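Putative nucleoprotein (Infectious salmon anemia virus, PDB 4EWC) encapsidates the negative-strand viral RNA, shielding it from nucleases and forming the ribonucleoprotein that serves as template for transcription and replication. Local coordinates at residues Lys322-Ser327 with Lys334-Ile339; Ser456-Glu461 with Ser467-Ser472; Val568-Val573 with Ser579-Ser584. All blocks are in the same frame, centred on the assembly; numbering follows the deposited sequence.

Contact 1: residues Lys322-Ser327 with Lys334-Ile339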
loop_
_atom_site.group_PDB
_atom_site.type_symbol
_atom_site.label_atom_id
_atom_site.label_comp_id
_atom_site.label_asym_id
_atom_site.label_seq_id
_atom_site.Cartn_x
_atom_site.Cartn_y
_atom_site.Cartn_z
ATOM N N LYS A 322 -18.712 -9.013 -28.929
ATOM C CA LYS A 322 -19.069 -7.678 -29.418
ATOM C C LYS A 322 -18.808 -7.585 -30.918
ATOM O O LYS A 322 -19.597 -7.000 -31.666
ATOM C CB LYS A 322 -18.279 -6.601 -28.654
ATOM C CG LYS A 322 -18.470 -5.181 -29.132
ATOM C CD LYS A 322 -17.529 -4.229 -28.401
ATOM C CE LYS A 322 -17.856 -2.785 -28.710
ATOM N NZ LYS A 322 -17.007 -1.830 -27.943
ATOM N N ARG A 323 -17.693 -8.180 -31.342
ATOM C CA ARG A 323 -17.251 -8.119 -32.732
ATOM C C ARG A 323 -18.238 -8.839 -33.628
ATOM O O ARG A 323 -18.608 -8.355 -34.696
ATOM C CB ARG A 323 -15.882 -8.765 -32.864
ATOM C CG ARG A 323 -15.375 -8.872 -34.281
ATOM C CD ARG A 323 -14.069 -9.662 -34.327
ATOM N NE ARG A 323 -13.125 -9.238 -33.292
ATOM C CZ ARG A 323 -12.333 -8.165 -33.379
ATOM N NH1 ARG A 323 -12.368 -7.387 -34.456
ATOM N NH2 ARG A 323 -11.506 -7.865 -32.382
ATOM N N ILE A 324 -18.656 -10.010 -33.174
ATOM C CA ILE A 324 -19.669 -10.794 -33.857
ATOM C C ILE A 324 -21.071 -10.182 -33.702
ATOM O O ILE A 324 -21.997 -10.548 -34.424
ATOM C CB ILE A 324 -19.674 -12.233 -33.323
ATOM C CG1 ILE A 324 -20.272 -13.187 -34.355
ATOM C CG2 ILE A 324 -20.405 -12.306 -31.991
ATOM C CD1 ILE A 324 -19.926 -14.642 -34.118
ATOM N N LYS A 325 -21.228 -9.252 -32.762
ATOM C CA LYS A 325 -22.502 -8.553 -32.604
ATOM C C LYS A 325 -22.698 -7.570 -33.751
ATOM O O LYS A 325 -23.823 -7.303 -34.161
ATOM C CB LYS A 325 -22.581 -7.831 -31.247
ATOM C CG LYS A 325 -23.826 -6.961 -31.019
ATOM C CD LYS A 325 -25.102 -7.781 -30.950
ATOM C CE LYS A 325 -26.313 -6.887 -30.716
ATOM N NZ LYS A 325 -26.401 -5.780 -31.707
ATOM N N ASN A 326 -21.593 -7.046 -34.272
ATOM C CA ASN A 326 -21.627 -6.106 -35.392
ATOM C C ASN A 326 -21.461 -6.803 -36.753
ATOM O O ASN A 326 -22.417 -6.877 -37.535
ATOM C CB ASN A 326 -20.562 -5.028 -35.202
ATOM C CG ASN A 326 -20.657 -4.351 -33.841
ATOM O OD1 ASN A 326 -21.752 -4.180 -33.291
ATOM N ND2 ASN A 326 -19.507 -3.963 -33.291
ATOM N N SER A 327 -20.255 -7.305 -37.025
ATOM C CA SER A 327 -19.975 -8.077 -38.241
ATOM C C SER A 327 -20.325 -7.323 -39.521
ATOM O O SER A 327 -21.291 -7.669 -40.204
ATOM C CB SER A 327 -20.715 -9.422 -38.217
ATOM O OG SER A 327 -20.405 -10.149 -37.049
ATOM N N LYS A 334 -24.722 -18.792 -34.081
ATOM C CA LYS A 334 -24.323 -20.006 -33.374
ATOM C C LYS A 334 -23.076 -19.773 -32.529
ATOM O O LYS A 334 -23.002 -20.209 -31.383
ATOM C CB LYS A 334 -24.060 -21.139 -34.365
ATOM N N ILE A 335 -22.095 -19.090 -33.110
ATOM C CA ILE A 335 -20.866 -18.766 -32.408
ATOM C C ILE A 335 -21.168 -17.951 -31.154
ATOM O O ILE A 335 -20.715 -18.292 -30.063
ATOM C CB ILE A 335 -19.888 -18.019 -33.332
ATOM C CG1 ILE A 335 -19.547 -18.888 -34.541
ATOM C CG2 ILE A 335 -18.615 -17.624 -32.583
ATOM C CD1 ILE A 335 -18.610 -18.220 -35.523
ATOM N N PHE A 336 -21.952 -16.890 -31.316
ATOM C CA PHE A 336 -22.406 -16.066 -30.194
ATOM C C PHE A 336 -22.915 -16.923 -29.025
ATOM O O PHE A 336 -22.581 -16.668 -27.875
ATOM C CB PHE A 336 -23.493 -15.106 -30.667
ATOM C CG PHE A 336 -23.824 -14.023 -29.687
ATOM C CD1 PHE A 336 -24.761 -14.235 -28.692
ATOM C CD2 PHE A 336 -23.225 -12.778 -29.779
ATOM C CE1 PHE A 336 -25.087 -13.231 -27.791
ATOM C CE2 PHE A 336 -23.541 -11.766 -28.875
ATOM C CZ PHE A 336 -24.477 -11.992 -27.880
ATOM N N SER A 337 -23.707 -17.947 -29.325
ATOM C CA SER A 337 -24.205 -18.859 -28.296
ATOM C C SER A 337 -23.092 -19.704 -27.657
ATOM O O SER A 337 -23.186 -20.103 -26.495
ATOM C CB SER A 337 -25.278 -19.783 -28.875
ATOM O OG SER A 337 -26.350 -19.036 -29.407
ATOM N N ILE A 338 -22.049 -19.986 -28.426
ATOM C CA ILE A 338 -20.958 -20.806 -27.935
ATOM C C ILE A 338 -20.099 -20.015 -26.974
ATOM O O ILE A 338 -19.654 -20.535 -25.945
ATOM C CB ILE A 338 -20.064 -21.264 -29.076
ATOM C CG1 ILE A 338 -20.873 -22.101 -30.060
ATOM C CG2 ILE A 338 -18.863 -22.035 -28.534
ATOM C CD1 ILE A 338 -20.097 -22.485 -31.289
ATOM N N ILE A 339 -19.867 -18.757 -27.327
ATOM C CA ILE A 339 -19.043 -17.897 -26.525
ATOM C C ILE A 339 -19.823 -17.527 -25.289
ATOM O O ILE A 339 -19.269 -17.468 -24.185
ATOM C CB ILE A 339 -18.635 -16.625 -27.278
ATOM C CG1 ILE A 339 -17.973 -16.964 -28.614
ATOM C CG2 ILE A 339 -17.684 -15.789 -26.436
ATOM C CD1 ILE A 339 -17.316 -15.756 -29.287
#

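Contact 2: residues Ser456-Glu461 with Ser467-Ser472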
loop_
_atom_site.group_PDB
_atom_site.type_symbol
_atom_site.label_atom_id
_atom_site.label_comp_id
_atom_site.label_asym_id
_atom_site.label_seq_id
_atom_site.Cartn_x
_atom_site.Cartn_y
_atom_site.Cartn_z
ATOM N N SER A 456 -2.665 -7.358 -6.981
ATOM C CA SER A 456 -2.441 -6.327 -5.985
ATOM C C SER A 456 -0.952 -6.004 -5.836
ATOM O O SER A 456 -0.105 -6.912 -5.795
ATOM C CB SER A 456 -3.006 -6.786 -4.631
ATOM O OG SER A 456 -2.416 -6.071 -3.557
ATOM N N ALA A 457 -0.637 -4.714 -5.773
ATOM C CA ALA A 457 0.739 -4.274 -5.559
ATOM C C ALA A 457 1.260 -4.695 -4.187
ATOM O O ALA A 457 2.420 -5.085 -4.065
ATOM C CB ALA A 457 0.857 -2.762 -5.727
ATOM N N ASP A 458 0.408 -4.604 -3.168
ATOM C CA ASP A 458 0.778 -5.051 -1.831
ATOM C C ASP A 458 1.253 -6.494 -1.876
ATOM O O ASP A 458 2.262 -6.847 -1.264
ATOM C CB ASP A 458 -0.393 -4.957 -0.876
ATOM C CG ASP A 458 -0.861 -3.536 -0.661
ATOM O OD1 ASP A 458 -0.160 -2.811 0.079
ATOM O OD2 ASP A 458 -1.938 -3.155 -1.208
ATOM N N ILE A 459 0.515 -7.322 -2.611
ATOM C CA ILE A 459 0.846 -8.723 -2.738
ATOM C C ILE A 459 2.194 -8.901 -3.416
ATOM O O ILE A 459 3.078 -9.590 -2.877
ATOM C CB ILE A 459 -0.229 -9.530 -3.491
ATOM C CG1 ILE A 459 -1.559 -9.466 -2.760
ATOM C CG2 ILE A 459 0.202 -11.006 -3.647
ATOM C CD1 ILE A 459 -2.663 -10.271 -3.440
ATOM N N ILE A 460 2.330 -8.298 -4.599
ATOM C CA ILE A 460 3.602 -8.240 -5.327
ATOM C C ILE A 460 4.751 -7.867 -4.400
ATOM O O ILE A 460 5.769 -8.551 -4.358
ATOM C CB ILE A 460 3.585 -7.173 -6.440
ATOM C CG1 ILE A 460 2.604 -7.557 -7.551
ATOM C CG2 ILE A 460 4.968 -6.986 -6.990
ATOM C CD1 ILE A 460 3.029 -8.765 -8.332
ATOM N N GLU A 461 4.586 -6.781 -3.656
ATOM C CA GLU A 461 5.658 -6.326 -2.783
ATOM C C GLU A 461 6.011 -7.370 -1.725
ATOM O O GLU A 461 7.183 -7.636 -1.470
ATOM C CB GLU A 461 5.324 -5.001 -2.118
ATOM C CG GLU A 461 6.475 -4.420 -1.343
ATOM C CD GLU A 461 7.299 -3.481 -2.199
ATOM O OE1 GLU A 461 6.681 -2.728 -2.998
ATOM O OE2 GLU A 461 8.555 -3.494 -2.072
ATOM N N SER A 467 10.806 -5.471 -4.687
ATOM C CA SER A 467 10.374 -5.189 -6.041
ATOM C C SER A 467 9.692 -3.817 -6.096
ATOM O O SER A 467 9.230 -3.291 -5.070
ATOM C CB SER A 467 9.442 -6.284 -6.561
ATOM O OG SER A 467 8.316 -6.409 -5.722
ATOM N N GLU A 468 9.645 -3.256 -7.300
ATOM C CA GLU A 468 9.050 -1.959 -7.543
ATOM C C GLU A 468 7.502 -2.041 -7.617
ATOM O O GLU A 468 6.947 -2.834 -8.374
ATOM C CB GLU A 468 9.652 -1.379 -8.832
ATOM C CG GLU A 468 9.063 -0.069 -9.276
ATOM C CD GLU A 468 9.389 1.069 -8.327
ATOM O OE1 GLU A 468 10.590 1.450 -8.248
ATOM O OE2 GLU A 468 8.439 1.579 -7.663
ATOM N N ARG A 469 6.821 -1.220 -6.824
ATOM C CA ARG A 469 5.371 -1.284 -6.688
ATOM C C ARG A 469 4.621 -0.390 -7.700
ATOM O O ARG A 469 3.406 -0.540 -7.923
ATOM C CB ARG A 469 4.991 -0.969 -5.238
ATOM C CG ARG A 469 3.757 -0.135 -5.023
ATOM C CD ARG A 469 3.614 0.310 -3.569
ATOM N NE ARG A 469 3.150 -0.749 -2.671
ATOM C CZ ARG A 469 1.901 -0.840 -2.216
ATOM N NH1 ARG A 469 0.993 0.057 -2.579
ATOM N NH2 ARG A 469 1.564 -1.822 -1.389
ATOM N N TYR A 470 5.352 0.532 -8.334
ATOM C CA TYR A 470 4.769 1.372 -9.391
ATOM C C TYR A 470 5.423 1.186 -10.759
ATOM O O TYR A 470 6.627 1.328 -10.916
ATOM C CB TYR A 470 4.752 2.855 -9.011
ATOM C CG TYR A 470 4.083 3.146 -7.693
ATOM C CD1 TYR A 470 2.709 3.232 -7.600
ATOM C CD2 TYR A 470 4.836 3.337 -6.540
ATOM C CE1 TYR A 470 2.095 3.498 -6.396
ATOM C CE2 TYR A 470 4.232 3.608 -5.339
ATOM C CZ TYR A 470 2.854 3.684 -5.275
ATOM O OH TYR A 470 2.245 3.944 -4.081
ATOM N N ARG A 471 4.581 0.862 -11.730
ATOM C CA ARG A 471 4.922 0.794 -13.139
ATOM C C ARG A 471 5.515 2.135 -13.602
ATOM O O ARG A 471 6.420 2.173 -14.431
ATOM C CB ARG A 471 3.650 0.466 -13.944
ATOM C CG ARG A 471 3.737 0.687 -15.456
ATOM C CD ARG A 471 4.762 -0.231 -16.100
ATOM N NE ARG A 471 4.916 -0.019 -17.544
ATOM C CZ ARG A 471 5.930 0.645 -18.107
ATOM N NH1 ARG A 471 6.884 1.183 -17.357
ATOM N NH2 ARG A 471 5.991 0.774 -19.425
ATOM N N SER A 472 5.018 3.229 -13.039
ATOM C CA SER A 472 5.496 4.553 -13.396
ATOM C C SER A 472 6.992 4.771 -13.108
ATOM O O SER A 472 7.690 5.424 -13.890
ATOM C CB SER A 472 4.629 5.640 -12.742
ATOM O OG SER A 472 4.348 5.343 -11.384
#

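Contact 3: residues Val568-Val573 with Ser579-Ser584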
loop_
_atom_site.group_PDB
_atom_site.type_symbol
_atom_site.label_atom_id
_atom_site.label_comp_id
_atom_site.label_asym_id
_atom_site.label_seq_id
_atom_site.Cartn_x
_atom_site.Cartn_y
_atom_site.Cartn_z
ATOM N N VAL A 568 -9.973 -5.577 3.115
ATOM C CA VAL A 568 -9.717 -6.969 2.764
ATOM C C VAL A 568 -8.316 -7.394 3.169
ATOM O O VAL A 568 -7.320 -6.799 2.743
ATOM C CB VAL A 568 -9.838 -7.181 1.254
ATOM C CG1 VAL A 568 -9.612 -8.643 0.910
ATOM C CG2 VAL A 568 -11.192 -6.683 0.755
ATOM N N LYS A 569 -8.214 -8.433 3.978
ATOM C CA LYS A 569 -6.889 -8.865 4.387
ATOM C C LYS A 569 -6.543 -10.269 3.931
ATOM O O LYS A 569 -7.413 -11.082 3.667
ATOM C CB LYS A 569 -6.684 -8.687 5.891
ATOM C CG LYS A 569 -7.338 -9.704 6.767
ATOM C CD LYS A 569 -6.731 -9.596 8.164
ATOM C CE LYS A 569 -7.496 -10.422 9.184
ATOM N NZ LYS A 569 -6.810 -10.373 10.506
ATOM N N THR A 570 -5.253 -10.534 3.821
ATOM C CA THR A 570 -4.789 -11.823 3.329
ATOM C C THR A 570 -3.433 -12.197 3.964
ATOM O O THR A 570 -2.731 -11.343 4.493
ATOM C CB THR A 570 -4.765 -11.839 1.780
ATOM O OG1 THR A 570 -4.522 -13.168 1.305
ATOM C CG2 THR A 570 -3.735 -10.877 1.223
ATOM N N PHE A 571 -3.075 -13.468 3.941
ATOM C CA PHE A 571 -1.867 -13.894 4.611
ATOM C C PHE A 571 -0.774 -14.220 3.622
ATOM O O PHE A 571 -1.006 -14.917 2.639
ATOM C CB PHE A 571 -2.159 -15.095 5.522
ATOM C CG PHE A 571 -3.019 -14.754 6.701
ATOM C CD1 PHE A 571 -4.397 -14.714 6.584
ATOM C CD2 PHE A 571 -2.448 -14.436 7.920
ATOM C CE1 PHE A 571 -5.195 -14.373 7.672
ATOM C CE2 PHE A 571 -3.242 -14.099 9.016
ATOM C CZ PHE A 571 -4.606 -14.072 8.886
HETATM N N MSE A 572 0.412 -13.674 3.868
HETATM C CA MSE A 572 1.607 -14.053 3.122
HETATM C C MSE A 572 2.388 -15.075 3.962
HETATM O O MSE A 572 2.639 -14.866 5.149
HETATM C CB MSE A 572 2.476 -12.840 2.844
HETATM C CG MSE A 572 1.763 -11.711 2.098
HETATM SE SE MSE A 572 1.079 -12.368 0.348
HETATM C CE MSE A 572 -0.785 -12.214 0.720
ATOM N N VAL A 573 2.775 -16.175 3.331
ATOM C CA VAL A 573 3.346 -17.307 4.035
ATOM C C VAL A 573 4.837 -17.458 3.744
ATOM O O VAL A 573 5.246 -17.543 2.588
ATOM C CB VAL A 573 2.557 -18.616 3.696
ATOM C CG1 VAL A 573 3.201 -19.809 4.288
ATOM C CG2 VAL A 573 1.120 -18.507 4.179
ATOM N N SER A 579 1.781 -14.273 7.827
ATOM C CA SER A 579 1.635 -12.845 8.158
ATOM C C SER A 579 0.530 -12.135 7.420
ATOM O O SER A 579 0.501 -12.134 6.196
ATOM C CB SER A 579 2.937 -12.085 7.891
ATOM O OG SER A 579 2.966 -10.931 8.685
ATOM N N ALA A 580 -0.354 -11.485 8.161
ATOM C CA ALA A 580 -1.449 -10.737 7.535
ATOM C C ALA A 580 -1.007 -9.438 6.847
ATOM O O ALA A 580 -0.193 -8.673 7.388
ATOM C CB ALA A 580 -2.539 -10.447 8.547
ATOM N N ILE A 581 -1.528 -9.211 5.641
ATOM C CA ILE A 581 -1.443 -7.903 4.979
ATOM C C ILE A 581 -2.824 -7.506 4.495
ATOM O O ILE A 581 -3.709 -8.357 4.386
ATOM C CB ILE A 581 -0.479 -7.882 3.759
ATOM C CG1 ILE A 581 -1.028 -8.713 2.603
ATOM C CG2 ILE A 581 0.933 -8.317 4.158
ATOM C CD1 ILE A 581 -0.412 -8.379 1.268
ATOM N N VAL A 582 -3.003 -6.219 4.207
ATOM C CA VAL A 582 -4.245 -5.705 3.619
ATOM C C VAL A 582 -4.106 -5.503 2.112
ATOM O O VAL A 582 -3.182 -4.845 1.641
ATOM C CB VAL A 582 -4.646 -4.328 4.221
ATOM C CG1 VAL A 582 -5.676 -3.635 3.328
ATOM C CG2 VAL A 582 -5.165 -4.476 5.632
ATOM N N ILE A 583 -5.027 -6.058 1.345
ATOM C CA ILE A 583 -5.067 -5.728 -0.077
ATOM C C ILE A 583 -5.768 -4.368 -0.213
ATOM O O ILE A 583 -6.989 -4.257 -0.032
ATOM C CB ILE A 583 -5.787 -6.828 -0.896
ATOM C CG1 ILE A 583 -5.126 -8.171 -0.639
ATOM C CG2 ILE A 583 -5.758 -6.529 -2.376
ATOM C CD1 ILE A 583 -5.970 -9.350 -1.079
ATOM N N SER A 584 -4.975 -3.341 -0.502
ATOM C CA SER A 584 -5.444 -1.957 -0.490
ATOM C C SER A 584 -6.325 -1.608 -1.672
ATOM O O SER A 584 -7.211 -0.761 -1.565
ATOM C CB SER A 584 -4.260 -0.986 -0.474
ATOM O OG SER A 584 -3.390 -1.249 -1.552
HETATM O O HOH W 1 -9.132 -3.518 1.308
#

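Contact 1: residues Lys322-Ser327 with Lys334-Ile339
At the edge of the Phe-336 ring, and in its plane, sits the methyl CG2 of Ile-324, 3.6 Å from ring atom CD2 of Phe-336. Within these two segments the ring is met at this edge; Met-321 and Ile-361 also touch the phenylalanine. Its CG stands opposite the backbone N (chi1 -168°), a torsion that carries the ring off helix 334-346 and towards the neighbouring helix.

A beta-branched isoleucine suits position 324 because its two arms serve two partners. While CG2 meets the ring, the longer arm ends in CD1 of Ile-324, which lies 3.5 Å from CB of Ile-335 and almost as near to its CG2. No hydrogen bond joins the two segments, so the contact is purely apolar. Charge is kept to its margins: Lys-325 NZ is bonded to the carbonyl of Asp-363, and the same side chain makes a cation-pi contact with Phe-368.

The nearest CA atoms, of Ile-324 and Phe-336, are 7.0 Å apart, which fits helices spaced by side chains. Here the end of helix 315-326 packs on the start of helix 334-346, two consecutive helices across a short, partly disordered connection, within the family's helical bundle.

Contact 2: residues Ser456-Glu461 with Ser467-Ser472
Asp-458 and Arg-469 join an N-capped helix, 457-463, to the loop that folds back along its first turns. Their charged link is a salt bridge with one bent hydrogen bond, from Arg-469 NH2 to Asp-458 OD1; the modelled 2.5 Å is implausibly short and its exact value doubtful. The carboxylate and guanidinium planes stand 71° apart, and one oxygen meets one nitrogen, unlike a coplanar two-pronged pairing. The other oxygen, OD2, has a probable hydrogen bond with Ser-584 OG, and Arg-469 NH1 also makes a long, weak ion pair with Asp-458 of the second subunit. Glu-461 OE1 lies 4.1 Å from Arg-469 NE, beyond salt-bridge range but probably favourable.

Van der Waals packing surrounds the arginine. Ala-457 CB lies 4.1 Å above the plane of the Arg-469 guanidinium, over its centre, where a small side chain lets the flat group lie close to the helix. Arg-469 CG rests over one face of Tyr-470, whose OH bonds to Val-582 N of the second subunit. Elsewhere the Ile-460 CG2 methyl meets the Ser-467 hydroxyl, itself bonded to Val-464 O.

Capping falls to Ser-456, whose short side chain can fold over to the first turn: Ser-456 OG accepts a weak but nearly straight bond from Ile-459 N, 3.3 Å long and 163° at the hydrogen.

Contact 3: residues Val568-Val573 with Ser579-Ser584
Thr-570 and Ile-581 form the tight centre of this antiparallel strand pair. Their backbones exchange two nearly straight hydrogen bonds, Thr-570 N to Ile-581 O and Ile-581 N to Thr-570 O, each 2.7 Å long. Towards the turn the ladder continues with Met-572 N donating to Ser-579 O (2.8 Å) and Ser-579 N donating back to Met-572 O.

The face carrying Thr-570, Met-572, Ile-581 and Ile-583 is closely packed. Thr-570 suits a buried strand position by serving two kinds of neighbour: OG1, opposite the backbone N (chi1 -171°), is bonded to Glu-500, while CG2 of Thr-570 meets Ile-583 CD1 at 3.6 Å. Ile-581 turns its CG1 to within 3.7 Å of that same Thr-570 CG2. The flexible chain of Met-572, present as selenomethionine, bends to bring CE of Met-572 3.9 Å from Ile-581 CD1, the two side chains crossing at about a right angle. Helix 457-463 covers this face, with Asp-458 and Asn-462 against Ile-581.

On the other face the partly exposed end formed by Lys-569, Phe-571 and Ala-580 is looser. The small Ala-580 lets the Phe-571 ring lean over it in an off-centre CH-pi contact, Ala-580 CB lying 4.2 Å from the centroid of the Phe-571 ring, and Lys-578 adds a cation-pi partner to the ring. Lys-569 extends its chain away from the partner strand, as suits a charged end on a partly exposed surface. Val-582, on the same face, is instead buried, and Ser-590 of the second subunit packs on it. At the open end a water bridges Val-568 N and Ile-583 O.

The arrangement is a beta hairpin with a very short connection, whose strand 568-574 lies in the middle of a three-stranded antiparallel sheet beside 499-500.

Contacts 2 and 3 are neighbours in the C-terminal region, their centres about 14 Å apart, and they touch directly: Ser-456 CB packs on Ile-583 CG2 at 3.6 Å. Asp-458 appears to connect the arginine of the return loop to Ser-584 at the end of the hairpin, although the modelled polar distances on both sides of it are too short to be trusted in detail. Both contacts also reach the second subunit, so together they contribute to the interface between the two chains of the assembly. Contact 1 belongs to the separate helical-bundle region, its centre about 37 Å from that of contact 2 and about 40 Å from that of contact 3, and touches neither.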